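3-hydroxyacyl-CoA dehydrogenase (Brucella suis, PDB 4O5O) probably catalyses the NAD-dependent oxidation of 3-hydroxyacyl-CoA to 3-oxoacyl-CoA. Local coordinates at residues 90-95 / 150-155; 175-180 / 249-254; 191-196 / 239-244; 197-202 / 232-237; 219-224 / 256-261. All blocks are in the same frame, centred on the assembly; numbering follows the deposited sequence. Where two conformers were deposited one is given.

In the fold
Strand 192-199 ties most of this together. Interaction 1 pairs strands 90-93 and 149-154 near the middle of the parallel Rossmann sheet, its centre about 4 Å from that of the chain. Strand 192-199 lies next to 149-154, and helix 231-243 packs along it in interactions 3 and 4, whose centres are about 14 Å apart. Interaction 2 sets helix 167-187 against the strand outermost in this chain, 251-254, on the face opposite to helix 231-243. Interaction 5 joins loops about 21 Å from the chain centre. Interactions 3 and 4 are nested inside the chain loop that interaction 2 closes, and interactions 2 to 5 all touch the second subunit, linking the end of the sheet to the assembly.

Interaction 1. Residues 90-95 / 150-155; sequences VLVNCA and VIINTA
The hydroxyl T154 OG1 donates to the backbone oxygen N93 O over 2.7 Å, its oxygen tilted 20° from the carbonyl plane. With CG2 anti to the backbone N, OG1 is the branch left facing strand 90-93 (chi1 -55°). The same hydroxyl also bonds Y234 OH, from helix 231-243, so it links the end of one strand to the helix packed on the sheet.

Before that point the strands run parallel, in the regular register of V90 with V150, L91 with I151 and V92 with I152. L91 is held through both its N-H and its carbonyl: L91 N gives to V150 O, and L91 O takes I152 N at 2.8 Å. N93 N then reaches back to I152 O at 2.9 Å. These are central strands of the Rossmann-type sheet of a short-chain dehydrogenase, with strand 15-19 on the far side of 90-93.

On the face carrying L91 and I151, the amides of N93 and N153 lie side by side with their planes 39° apart. N93 ND2 donates to N153 OD1 over 2.8 Å, and that oxygen sits almost in the plane of the N93 amide. Beside them L91 CD2 meets I151 CG2 at 4.2 Å, under helix 112-137.

Interaction 2. Residues 175-180 / 249-254; sequences GVAAMT and GEVIRL
V251 CG2 is the methyl that meets the helix: it rests 3.9 Å from A177 CB and equally close to the backbone oxygen of A177. One turn on, the methyl T180 CG2 comes down on the chain entering the strand, 3.8 Å from G249 C and as near to E250 O. T180 OG1 also borders the valine methyl, the two side chains passing at a slant.

The threonine's rotation sorts its branches. OG1 lies beside the backbone N (chi1 -48°), which leaves CG2 anti to it and facing G249 and E250, while OG1 turns back to A177 O at 2.8 Å, from above the carbonyl plane. T180 N reaches that oxygen from the same face. OG1 bonds T196 OG1 as well, which joins the helix to strand 192-199 next door. Helix 167-187 thus packs on one face of the Rossmann sheet, here against its last strand, 251-254.

Further out, E250 points away from the helix. Its OE1 takes a weak bond from V251 N at 2.9 Å, and its OE2 is bonded by the backbone N of R253 in the second subunit. A Tris molecule, probably from the crystallisation liquor, is bound by E250 OE1 and V251 O.

Interaction 3. Residues 191-196 / 239-244; sequences GIRVMT and HHIVEN
R193 NH1 and NH2 both close on one backbone oxygen, I241 O, at 2.9 Å and 3.0 Å. This is the tight part of the contact. The oxygen lies essentially in the guanidinium plane, at its end, and NH2 in turn lies in the plane of the I241 carbonyl, whereas NH1 is tilted 27° from it. The arginine chain is extended at first and then bends at chi3 (-69°), which turns the guanidinium end-on to the last turn of the helix. The C-terminal end of a helix presents carbonyl oxygens, and a positive charge there would probably be favoured by the helix dipole. N244 O stands over one face of the guanidinium, without a sound bond to it. Two further partners fix its rotation: NE pairs with E147, and NH1 also bonds L247 O.

Strand 192-196 runs roughly antiparallel to helix 239-243, at 151°, as the helix covers one face of the Rossmann sheet just before the chain enters strand 251-254. Away from the arginine the contact is looser. M195, its chain bent at chi2 and chi3, touches I241 with its stem: M195 CG is 3.7 Å from I241 CG2, and the two side chains cross at a slant. V242 turns away from the strand. Beyond the contact the second subunit reaches H240 and N244: its H240 ring stacks on H240 here, and its E233 O accepts from N244 ND2.

Interaction 4. Residues 197-202 / 232-237; sequences IAPGIF and AEYAAL
The Y234 ring meets strand 197-199 through CD2 and CE2. I197 CG2 is 3.7 Å from Y234 CE2, and P199 CG is 4.0 Å from the same carbon; both come in obliquely. I197 CD1 also reaches CE2. The F202 ring has the backbone N of G200 at its edge, in plane, and E233 CB near its plane at the edge as well. F202 CE2 lies 4.0 Å from Y234 CB, the two aromatic side chains crossing at about a right angle.

Y234 CG is anti to the backbone N (chi1 169°), which carries the ring from the helix down over the strand, its hydroxyl end reaching T154. L237, one turn later, meets I197 tip to tip, with I197 CG1 3.8 Å from L237 CD2. I197 is thus wedged between the tyrosine ring and L237 CD2. L254 of the neighbouring strand borders both I197 and F202.

E233 OE2 forms a salt bridge with R227, and both F202 and E233 pack on M246 of the second subunit. Strand and helix run nearly antiparallel, at 165°, as expected where the helix returning from the end of one parallel strand covers the sheet in the alpha/beta Rossmann fold of short-chain dehydrogenases.

Interaction 5. Residues 219-224 / 256-261; sequences GASVPF and GALRMA
L258 CG stands anti to the backbone N (chi1 171°), and this swings CD1 over to S221, where it lies 3.6 Å from both S221 O and S221 OG. The serine hydroxyl is folded back between its own backbone N and carbonyl carbon (chi1 67°); its polar partner is L218 O, in the helix behind it. V222 lays its CG1 methyl 3.6 Å from G256 O. G256 has a positive phi and no side chain, and V222 CG1 fits directly against its CA.

P223 packs on the turn at G256 and A257: its CD is 3.3 Å from G256 O, and its CG touches A257 CB at 4.0 Å. G256 O also accepts the backbone bond that joins the two loops, from F224 N at 3.1 Å and almost straight (175°). The loops involved are the one leaving helix 212-220 and the C-terminal tail that follows strand 251-254, the last strand of the Rossmann sheet. I201, from the loop after strand 192-199, sits against both S221 and L258.

A water bridges the loops beside L258, giving a hydrogen to S221 O and taking one from R259 N at 3.0 Å. R259 NH1 curls back to L258 O, which it meets from above the carbonyl plane, and R259 NH2 bonds G249 O of the second subunit. N248 of that subunit donates through ND2 to F224 O.

Interaction 1. Residues 90-95 / 150-155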
# COMPACT_ATOMS: atom_id res chain seq x y z
N VAL B 90 -24.12 -1.61 -15.46
CA VAL B 90 -23.32 -1.52 -14.24
C VAL B 90 -23.55 -2.77 -13.42
O VAL B 90 -24.70 -3.21 -13.26
CB VAL B 90 -23.71 -0.29 -13.38
CG1 VAL B 90 -22.85 -0.25 -12.12
CG2 VAL B 90 -23.58 1.01 -14.17
N LEU B 91 -22.46 -3.36 -12.92
CA LEU B 91 -22.56 -4.42 -11.89
C LEU B 91 -21.98 -3.87 -10.61
O LEU B 91 -20.87 -3.33 -10.61
CB LEU B 91 -21.73 -5.65 -12.31
CG LEU B 91 -21.58 -6.71 -11.22
CD1 LEU B 91 -22.88 -7.38 -10.81
CD2 LEU B 91 -20.58 -7.78 -11.63
N VAL B 92 -22.69 -4.06 -9.50
CA VAL B 92 -22.16 -3.74 -8.20
C VAL B 92 -22.27 -5.01 -7.35
O VAL B 92 -23.35 -5.49 -7.04
CB VAL B 92 -22.91 -2.58 -7.51
CG1 VAL B 92 -22.13 -2.12 -6.30
CG2 VAL B 92 -23.17 -1.43 -8.51
N ASN B 93 -21.09 -5.53 -6.99
CA ASN B 93 -20.97 -6.71 -6.16
C ASN B 93 -20.94 -6.27 -4.69
O ASN B 93 -19.94 -5.73 -4.26
CB ASN B 93 -19.68 -7.48 -6.49
CG ASN B 93 -19.79 -8.35 -7.72
OD1 ASN B 93 -20.63 -9.24 -7.80
ND2 ASN B 93 -18.84 -8.19 -8.64
N CYS B 94 -22.04 -6.45 -3.96
CA CYS B 94 -22.13 -6.16 -2.53
C CYS B 94 -22.30 -7.40 -1.67
O CYS B 94 -22.10 -7.30 -0.45
CB CYS B 94 -23.28 -5.18 -2.27
SG CYS B 94 -23.11 -3.61 -3.11
N ALA B 95 -22.64 -8.54 -2.26
CA ALA B 95 -22.83 -9.77 -1.49
C ALA B 95 -21.58 -10.15 -0.72
O ALA B 95 -20.51 -10.26 -1.29
CB ALA B 95 -23.21 -10.94 -2.39
N VAL B 150 -19.44 -0.51 -16.33
CA VAL B 150 -18.68 -0.29 -15.10
C VAL B 150 -18.96 -1.44 -14.14
O VAL B 150 -20.13 -1.79 -13.93
CB VAL B 150 -19.10 1.03 -14.43
CG1 VAL B 150 -18.22 1.31 -13.22
CG2 VAL B 150 -19.05 2.19 -15.42
N ILE B 151 -17.90 -2.02 -13.56
CA ILE B 151 -18.00 -3.06 -12.55
C ILE B 151 -17.40 -2.53 -11.28
O ILE B 151 -16.25 -2.07 -11.27
CB ILE B 151 -17.25 -4.34 -12.98
CG1 ILE B 151 -17.95 -4.91 -14.22
CG2 ILE B 151 -17.19 -5.36 -11.84
CD1 ILE B 151 -17.19 -6.01 -14.92
N ILE B 152 -18.18 -2.58 -10.19
CA ILE B 152 -17.73 -2.07 -8.90
C ILE B 152 -17.85 -3.18 -7.87
O ILE B 152 -18.93 -3.74 -7.67
CB ILE B 152 -18.57 -0.85 -8.45
CG1 ILE B 152 -18.41 0.29 -9.46
CG2 ILE B 152 -18.15 -0.38 -7.04
CD1 ILE B 152 -19.42 1.38 -9.36
N ASN B 153 -16.72 -3.51 -7.26
CA ASN B 153 -16.64 -4.57 -6.27
C ASN B 153 -16.50 -3.99 -4.89
O ASN B 153 -16.10 -2.83 -4.72
CB ASN B 153 -15.45 -5.48 -6.58
CG ASN B 153 -15.60 -6.20 -7.94
OD1 ASN B 153 -16.69 -6.45 -8.36
ND2 ASN B 153 -14.52 -6.62 -8.54
N THR B 154 -16.82 -4.80 -3.89
CA THR B 154 -16.73 -4.37 -2.50
C THR B 154 -15.65 -5.21 -1.81
O THR B 154 -15.78 -6.42 -1.70
CB THR B 154 -18.07 -4.54 -1.79
OG1 THR B 154 -19.09 -3.84 -2.53
CG2 THR B 154 -18.03 -3.98 -0.37
N ALA B 155 -14.58 -4.55 -1.36
CA ALA B 155 -13.58 -5.17 -0.51
C ALA B 155 -13.94 -4.85 0.93
O ALA B 155 -15.11 -5.05 1.31
CB ALA B 155 -12.18 -4.74 -0.91

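Interaction 2. Residues 175-180 / 249-254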
# COMPACT_ATOMS: atom_id res chain seq x y z
N GLY B 175 -8.25 -10.52 -1.72
CA GLY B 175 -8.33 -11.09 -3.06
C GLY B 175 -9.17 -10.23 -4.00
O GLY B 175 -8.79 -10.02 -5.15
N VAL B 176 -10.31 -9.74 -3.52
CA VAL B 176 -11.12 -8.86 -4.35
C VAL B 176 -10.31 -7.61 -4.72
O VAL B 176 -10.27 -7.19 -5.87
CB VAL B 176 -12.41 -8.45 -3.61
CG1 VAL B 176 -13.11 -7.33 -4.37
CG2 VAL B 176 -13.35 -9.65 -3.44
N ALA B 177 -9.66 -7.00 -3.72
CA ALA B 177 -8.90 -5.80 -3.97
C ALA B 177 -7.81 -6.02 -5.03
O ALA B 177 -7.66 -5.23 -5.97
CB ALA B 177 -8.30 -5.26 -2.68
N ALA B 178 -7.07 -7.12 -4.90
CA ALA B 178 -5.91 -7.40 -5.78
C ALA B 178 -6.30 -7.71 -7.21
O ALA B 178 -5.49 -7.54 -8.10
CB ALA B 178 -5.04 -8.51 -5.20
N MET B 179 -7.50 -8.24 -7.42
CA MET B 179 -8.05 -8.51 -8.73
C MET B 179 -8.31 -7.26 -9.56
O MET B 179 -8.44 -7.34 -10.78
CB MET B 179 -9.45 -9.17 -8.63
CG MET B 179 -9.50 -10.59 -8.24
SD MET B 179 -11.02 -11.24 -8.91
CE MET B 179 -12.41 -10.49 -8.05
N THR B 180 -8.54 -6.14 -8.88
CA THR B 180 -9.08 -4.96 -9.56
C THR B 180 -8.19 -4.62 -10.78
O THR B 180 -8.68 -4.39 -11.88
CB THR B 180 -9.20 -3.77 -8.62
OG1 THR B 180 -9.82 -4.17 -7.40
CG2 THR B 180 -9.99 -2.65 -9.24
N GLY B 249 -9.41 0.94 -12.01
CA GLY B 249 -8.32 0.14 -11.48
C GLY B 249 -7.85 0.38 -10.07
O GLY B 249 -6.75 -0.04 -9.71
N GLU B 250 -8.70 1.02 -9.28
CA GLU B 250 -8.35 1.53 -7.94
C GLU B 250 -9.28 0.96 -6.87
O GLU B 250 -10.39 0.54 -7.15
CB GLU B 250 -8.38 3.07 -8.00
CG GLU B 250 -8.39 3.88 -6.72
CD GLU B 250 -7.18 3.75 -5.85
OE1 GLU B 250 -6.49 2.68 -5.91
OE2 GLU B 250 -6.93 4.74 -5.08
N VAL B 251 -8.75 0.94 -5.64
CA VAL B 251 -9.47 0.58 -4.45
C VAL B 251 -9.60 1.85 -3.61
O VAL B 251 -8.58 2.45 -3.25
CB VAL B 251 -8.73 -0.52 -3.67
CG1 VAL B 251 -9.44 -0.87 -2.38
CG2 VAL B 251 -8.55 -1.77 -4.51
N ILE B 252 -10.83 2.27 -3.34
CA ILE B 252 -11.05 3.46 -2.51
C ILE B 252 -11.57 3.08 -1.12
O ILE B 252 -12.62 2.43 -1.00
CB ILE B 252 -12.11 4.37 -3.15
CG1 ILE B 252 -11.66 4.79 -4.55
CG2 ILE B 252 -12.41 5.58 -2.27
CD1 ILE B 252 -12.68 5.61 -5.30
N ARG B 253 -10.84 3.52 -0.10
CA ARG B 253 -11.27 3.32 1.28
C ARG B 253 -12.35 4.36 1.60
O ARG B 253 -12.16 5.55 1.37
CB ARG B 253 -10.10 3.51 2.25
CG ARG B 253 -9.00 2.51 2.03
CD ARG B 253 -7.82 2.78 2.93
NE ARG B 253 -8.16 2.47 4.31
CZ ARG B 253 -7.37 1.83 5.14
NH1 ARG B 253 -6.13 1.51 4.80
NH2 ARG B 253 -7.84 1.57 6.34
N LEU B 254 -13.46 3.87 2.14
CA LEU B 254 -14.57 4.70 2.55
C LEU B 254 -14.84 4.40 4.03
O LEU B 254 -15.60 3.47 4.36
CB LEU B 254 -15.79 4.42 1.68
CG LEU B 254 -17.02 5.26 1.95
CD1 LEU B 254 -16.80 6.73 1.59
CD2 LEU B 254 -18.22 4.69 1.21

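Interaction 3. Residues 191-196 / 239-244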
# COMPACT_ATOMS: atom_id res chain seq x y z
N GLY B 191 -13.75 -1.17 -23.07
CA GLY B 191 -14.33 0.03 -22.48
C GLY B 191 -15.12 -0.25 -21.20
O GLY B 191 -16.10 0.42 -20.92
N ILE B 192 -14.71 -1.26 -20.44
CA ILE B 192 -15.38 -1.60 -19.20
C ILE B 192 -14.40 -1.27 -18.08
O ILE B 192 -13.33 -1.85 -17.99
CB ILE B 192 -15.81 -3.08 -19.16
CG1 ILE B 192 -16.81 -3.41 -20.28
CG2 ILE B 192 -16.39 -3.46 -17.80
CD1 ILE B 192 -16.93 -4.90 -20.53
N ARG B 193 -14.81 -0.34 -17.22
CA ARG B 193 -14.01 0.01 -16.03
C ARG B 193 -14.28 -0.93 -14.87
O ARG B 193 -15.39 -1.51 -14.77
CB ARG B 193 -14.33 1.46 -15.61
CG ARG B 193 -13.82 2.49 -16.58
CD ARG B 193 -13.93 3.90 -16.06
NE ARG B 193 -15.32 4.32 -15.96
CZ ARG B 193 -15.96 4.75 -14.88
NH1 ARG B 193 -15.37 4.86 -13.70
NH2 ARG B 193 -17.22 5.11 -14.98
N VAL B 194 -13.28 -1.07 -14.00
CA VAL B 194 -13.37 -1.95 -12.85
C VAL B 194 -12.78 -1.20 -11.68
O VAL B 194 -11.60 -0.79 -11.71
CB VAL B 194 -12.62 -3.27 -13.08
CG1 VAL B 194 -12.83 -4.22 -11.92
CG2 VAL B 194 -13.04 -3.92 -14.39
N MET B 195 -13.61 -1.02 -10.65
CA MET B 195 -13.26 -0.31 -9.43
C MET B 195 -13.67 -1.09 -8.22
O MET B 195 -14.58 -1.92 -8.28
CB MET B 195 -13.98 1.03 -9.39
CG MET B 195 -13.37 2.09 -10.28
SD MET B 195 -11.80 2.70 -9.70
CE MET B 195 -12.23 3.30 -8.06
N THR B 196 -13.03 -0.78 -7.10
CA THR B 196 -13.35 -1.42 -5.82
C THR B 196 -13.49 -0.39 -4.74
O THR B 196 -12.71 0.56 -4.68
CB THR B 196 -12.26 -2.45 -5.46
OG1 THR B 196 -12.30 -3.46 -6.46
CG2 THR B 196 -12.47 -3.08 -4.09
N HIS B 239 -22.27 5.87 -7.05
CA HIS B 239 -22.80 6.80 -8.06
C HIS B 239 -21.66 7.65 -8.67
O HIS B 239 -21.60 7.81 -9.89
CB HIS B 239 -23.83 7.68 -7.37
CG HIS B 239 -24.70 8.47 -8.30
ND1 HIS B 239 -25.85 9.11 -7.88
CD2 HIS B 239 -24.64 8.64 -9.64
CE1 HIS B 239 -26.42 9.71 -8.92
NE2 HIS B 239 -25.70 9.44 -9.99
N HIS B 240 -20.76 8.15 -7.82
CA HIS B 240 -19.65 8.97 -8.31
C HIS B 240 -18.73 8.17 -9.23
O HIS B 240 -18.27 8.68 -10.23
CB HIS B 240 -18.82 9.58 -7.16
CG HIS B 240 -17.78 10.51 -7.67
ND1 HIS B 240 -18.11 11.65 -8.37
CD2 HIS B 240 -16.43 10.41 -7.73
CE1 HIS B 240 -17.01 12.25 -8.78
NE2 HIS B 240 -15.98 11.51 -8.43
N ILE B 241 -18.45 6.91 -8.87
CA ILE B 241 -17.60 6.08 -9.71
C ILE B 241 -18.23 5.90 -11.09
O ILE B 241 -17.56 5.95 -12.10
CB ILE B 241 -17.31 4.72 -9.03
CG1 ILE B 241 -16.42 4.90 -7.79
CG2 ILE B 241 -16.72 3.71 -10.00
CD1 ILE B 241 -16.35 3.69 -6.87
N VAL B 242 -19.54 5.69 -11.12
CA VAL B 242 -20.22 5.54 -12.41
C VAL B 242 -20.02 6.80 -13.26
O VAL B 242 -19.73 6.73 -14.45
CB VAL B 242 -21.70 5.16 -12.21
CG1 VAL B 242 -22.42 5.22 -13.54
CG2 VAL B 242 -21.81 3.77 -11.58
N GLU B 243 -20.16 7.96 -12.63
CA GLU B 243 -20.07 9.25 -13.34
C GLU B 243 -18.66 9.65 -13.77
O GLU B 243 -18.49 10.28 -14.83
CB GLU B 243 -20.61 10.37 -12.47
CG GLU B 243 -22.09 10.32 -12.22
CD GLU B 243 -22.60 11.46 -11.37
OE1 GLU B 243 -21.82 12.11 -10.60
OE2 GLU B 243 -23.81 11.72 -11.46
N ASN B 244 -17.68 9.31 -12.94
CA ASN B 244 -16.31 9.83 -13.11
C ASN B 244 -15.44 8.83 -13.87
O ASN B 244 -14.91 7.88 -13.29
CB ASN B 244 -15.68 10.17 -11.76
CG ASN B 244 -14.43 11.00 -11.92
OD1 ASN B 244 -13.77 10.96 -12.96
ND2 ASN B 244 -14.10 11.77 -10.91

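Interaction 4. Residues 197-202 / 232-237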
# COMPACT_ATOMS: atom_id res chain seq x y z
N ILE B 197 -14.52 -0.54 -3.91
CA ILE B 197 -14.67 0.25 -2.69
C ILE B 197 -14.34 -0.64 -1.51
O ILE B 197 -14.81 -1.79 -1.46
CB ILE B 197 -16.10 0.81 -2.52
CG1 ILE B 197 -16.51 1.72 -3.69
CG2 ILE B 197 -16.27 1.53 -1.20
CD1 ILE B 197 -17.99 2.07 -3.79
N ALA B 198 -13.54 -0.13 -0.57
CA ALA B 198 -13.21 -0.81 0.67
C ALA B 198 -13.92 -0.09 1.82
O ALA B 198 -13.38 0.89 2.39
CB ALA B 198 -11.69 -0.84 0.86
N PRO B 199 -15.13 -0.55 2.16
CA PRO B 199 -15.82 0.13 3.25
C PRO B 199 -15.21 -0.11 4.62
O PRO B 199 -14.68 -1.19 4.89
CB PRO B 199 -17.24 -0.46 3.21
CG PRO B 199 -17.35 -1.25 1.97
CD PRO B 199 -15.95 -1.62 1.57
N GLY B 200 -15.34 0.90 5.50
CA GLY B 200 -15.12 0.72 6.92
C GLY B 200 -16.33 0.13 7.59
O GLY B 200 -16.96 -0.78 7.04
N ILE B 201 -16.65 0.66 8.77
CA ILE B 201 -17.73 0.12 9.54
C ILE B 201 -19.05 0.83 9.16
O ILE B 201 -19.22 2.03 9.41
CB ILE B 201 -17.48 0.27 11.06
CG1 ILE B 201 -16.13 -0.33 11.47
CG2 ILE B 201 -18.60 -0.45 11.80
CD1 ILE B 201 -15.64 0.09 12.86
N PHE B 202 -19.98 0.07 8.57
CA PHE B 202 -21.28 0.57 8.17
C PHE B 202 -22.41 -0.08 8.94
O PHE B 202 -22.27 -1.19 9.46
CB PHE B 202 -21.49 0.34 6.67
CG PHE B 202 -20.83 1.39 5.82
CD1 PHE B 202 -19.46 1.46 5.72
CD2 PHE B 202 -21.58 2.38 5.21
CE1 PHE B 202 -18.86 2.49 5.00
CE2 PHE B 202 -20.99 3.41 4.51
CZ PHE B 202 -19.62 3.46 4.40
N ALA B 232 -26.31 4.66 2.43
CA ALA B 232 -26.49 5.64 1.34
C ALA B 232 -25.17 6.35 0.98
O ALA B 232 -25.00 6.81 -0.14
CB ALA B 232 -27.53 6.68 1.72
N GLU B 233 -24.25 6.48 1.96
CA GLU B 233 -22.94 7.09 1.67
C GLU B 233 -22.06 6.19 0.78
O GLU B 233 -21.30 6.66 -0.07
CB GLU B 233 -22.22 7.44 2.98
CG GLU B 233 -22.95 8.52 3.76
CD GLU B 233 -22.40 8.76 5.16
OE1 GLU B 233 -22.40 7.81 5.99
OE2 GLU B 233 -21.99 9.93 5.45
N TYR B 234 -22.20 4.88 0.98
CA TYR B 234 -21.52 3.91 0.11
C TYR B 234 -22.13 4.04 -1.29
O TYR B 234 -21.44 4.08 -2.30
CB TYR B 234 -21.68 2.49 0.69
CG TYR B 234 -21.26 1.39 -0.24
CD1 TYR B 234 -22.17 0.86 -1.14
CD2 TYR B 234 -19.97 0.90 -0.26
CE1 TYR B 234 -21.81 -0.11 -2.03
CE2 TYR B 234 -19.59 -0.10 -1.17
CZ TYR B 234 -20.54 -0.60 -2.04
OH TYR B 234 -20.26 -1.58 -2.98
N ALA B 235 -23.46 4.06 -1.34
CA ALA B 235 -24.15 4.19 -2.63
C ALA B 235 -23.80 5.49 -3.35
O ALA B 235 -23.73 5.51 -4.59
CB ALA B 235 -25.66 4.09 -2.45
N ALA B 236 -23.58 6.57 -2.60
CA ALA B 236 -23.15 7.84 -3.21
C ALA B 236 -21.79 7.73 -3.88
O ALA B 236 -21.57 8.27 -4.97
CB ALA B 236 -23.14 8.94 -2.15
N LEU B 237 -20.86 6.99 -3.26
CA LEU B 237 -19.57 6.75 -3.88
C LEU B 237 -19.72 5.89 -5.14
O LEU B 237 -19.06 6.12 -6.15
CB LEU B 237 -18.59 6.17 -2.86
CG LEU B 237 -17.18 5.86 -3.41
CD1 LEU B 237 -16.55 7.12 -4.04
CD2 LEU B 237 -16.27 5.27 -2.35

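Interaction 5. Residues 219-224 / 256-261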
# COMPACT_ATOMS: atom_id res chain seq x y z
N GLY B 219 -18.37 2.62 16.51
CA GLY B 219 -18.43 3.99 16.04
C GLY B 219 -17.33 4.86 16.65
O GLY B 219 -16.77 5.72 15.97
N ALA B 220 -17.04 4.63 17.93
CA ALA B 220 -16.02 5.41 18.63
C ALA B 220 -14.60 5.15 18.12
O ALA B 220 -13.70 5.97 18.34
CB ALA B 220 -16.08 5.15 20.13
N SER B 221 -14.39 4.03 17.43
CA SER B 221 -13.08 3.75 16.86
C SER B 221 -12.80 4.53 15.59
O SER B 221 -11.67 4.53 15.12
CB SER B 221 -12.90 2.26 16.57
OG SER B 221 -13.74 1.79 15.55
N VAL B 222 -13.81 5.19 15.03
CA VAL B 222 -13.69 5.89 13.75
C VAL B 222 -13.34 7.38 13.98
O VAL B 222 -14.10 8.08 14.64
CB VAL B 222 -15.00 5.79 12.96
CG1 VAL B 222 -14.89 6.47 11.62
CG2 VAL B 222 -15.40 4.32 12.78
N PRO B 223 -12.19 7.86 13.43
CA PRO B 223 -11.80 9.25 13.76
C PRO B 223 -12.83 10.32 13.38
O PRO B 223 -13.29 11.09 14.23
CB PRO B 223 -10.49 9.44 12.99
CG PRO B 223 -9.89 8.07 12.95
CD PRO B 223 -11.06 7.12 12.81
N PHE B 224 -13.25 10.33 12.12
CA PHE B 224 -14.29 11.31 11.74
C PHE B 224 -14.86 10.92 10.39
O PHE B 224 -14.10 10.77 9.43
CB PHE B 224 -13.78 12.78 11.65
CG PHE B 224 -14.90 13.76 11.56
CD1 PHE B 224 -15.50 14.26 12.70
CD2 PHE B 224 -15.45 14.09 10.32
CE1 PHE B 224 -16.61 15.08 12.59
CE2 PHE B 224 -16.56 14.91 10.23
CZ PHE B 224 -17.14 15.41 11.36
N GLY B 256 -13.90 6.89 7.07
CA GLY B 256 -13.79 7.86 8.20
C GLY B 256 -12.39 7.93 8.83
O GLY B 256 -12.23 8.34 10.00
N ALA B 257 -11.37 7.48 8.07
CA ALA B 257 -9.97 7.38 8.54
C ALA B 257 -9.74 6.29 9.57
O ALA B 257 -8.71 6.27 10.25
CB ALA B 257 -9.42 8.74 9.01
N LEU B 258 -10.68 5.35 9.67
CA LEU B 258 -10.50 4.20 10.56
C LEU B 258 -9.24 3.42 10.19
O LEU B 258 -9.00 3.12 9.00
CB LEU B 258 -11.70 3.28 10.42
CG LEU B 258 -11.67 1.90 11.09
CD1 LEU B 258 -11.66 2.03 12.58
CD2 LEU B 258 -12.82 1.03 10.62
N ARG B 259 -8.49 3.05 11.21
CA ARG B 259 -7.41 2.05 11.08
C ARG B 259 -7.63 1.01 12.17
O ARG B 259 -7.30 1.24 13.32
CB ARG B 259 -6.02 2.69 11.18
CG ARG B 259 -5.72 3.67 10.07
CD ARG B 259 -5.64 3.01 8.69
NE ARG B 259 -5.26 3.90 7.62
CZ ARG B 259 -6.06 4.72 6.94
NH1 ARG B 259 -7.34 4.83 7.23
NH2 ARG B 259 -5.55 5.43 5.94
N MET B 260 -8.20 -0.14 11.83
CA MET B 260 -8.65 -1.05 12.87
C MET B 260 -7.49 -1.56 13.68
O MET B 260 -6.48 -2.01 13.14
CB MET B 260 -9.41 -2.23 12.28
CG MET B 260 -10.72 -1.87 11.58
SD MET B 260 -11.66 -3.31 11.11
CE MET B 260 -10.59 -4.10 9.91
N ALA B 261 -7.69 -1.58 14.97
CA ALA B 261 -6.79 -2.20 15.91
C ALA B 261 -6.95 -3.72 15.86
O ALA B 261 -7.88 -4.26 15.30
CB ALA B 261 -7.09 -1.68 17.31
O HOH W 1 -9.08 3.98 14.04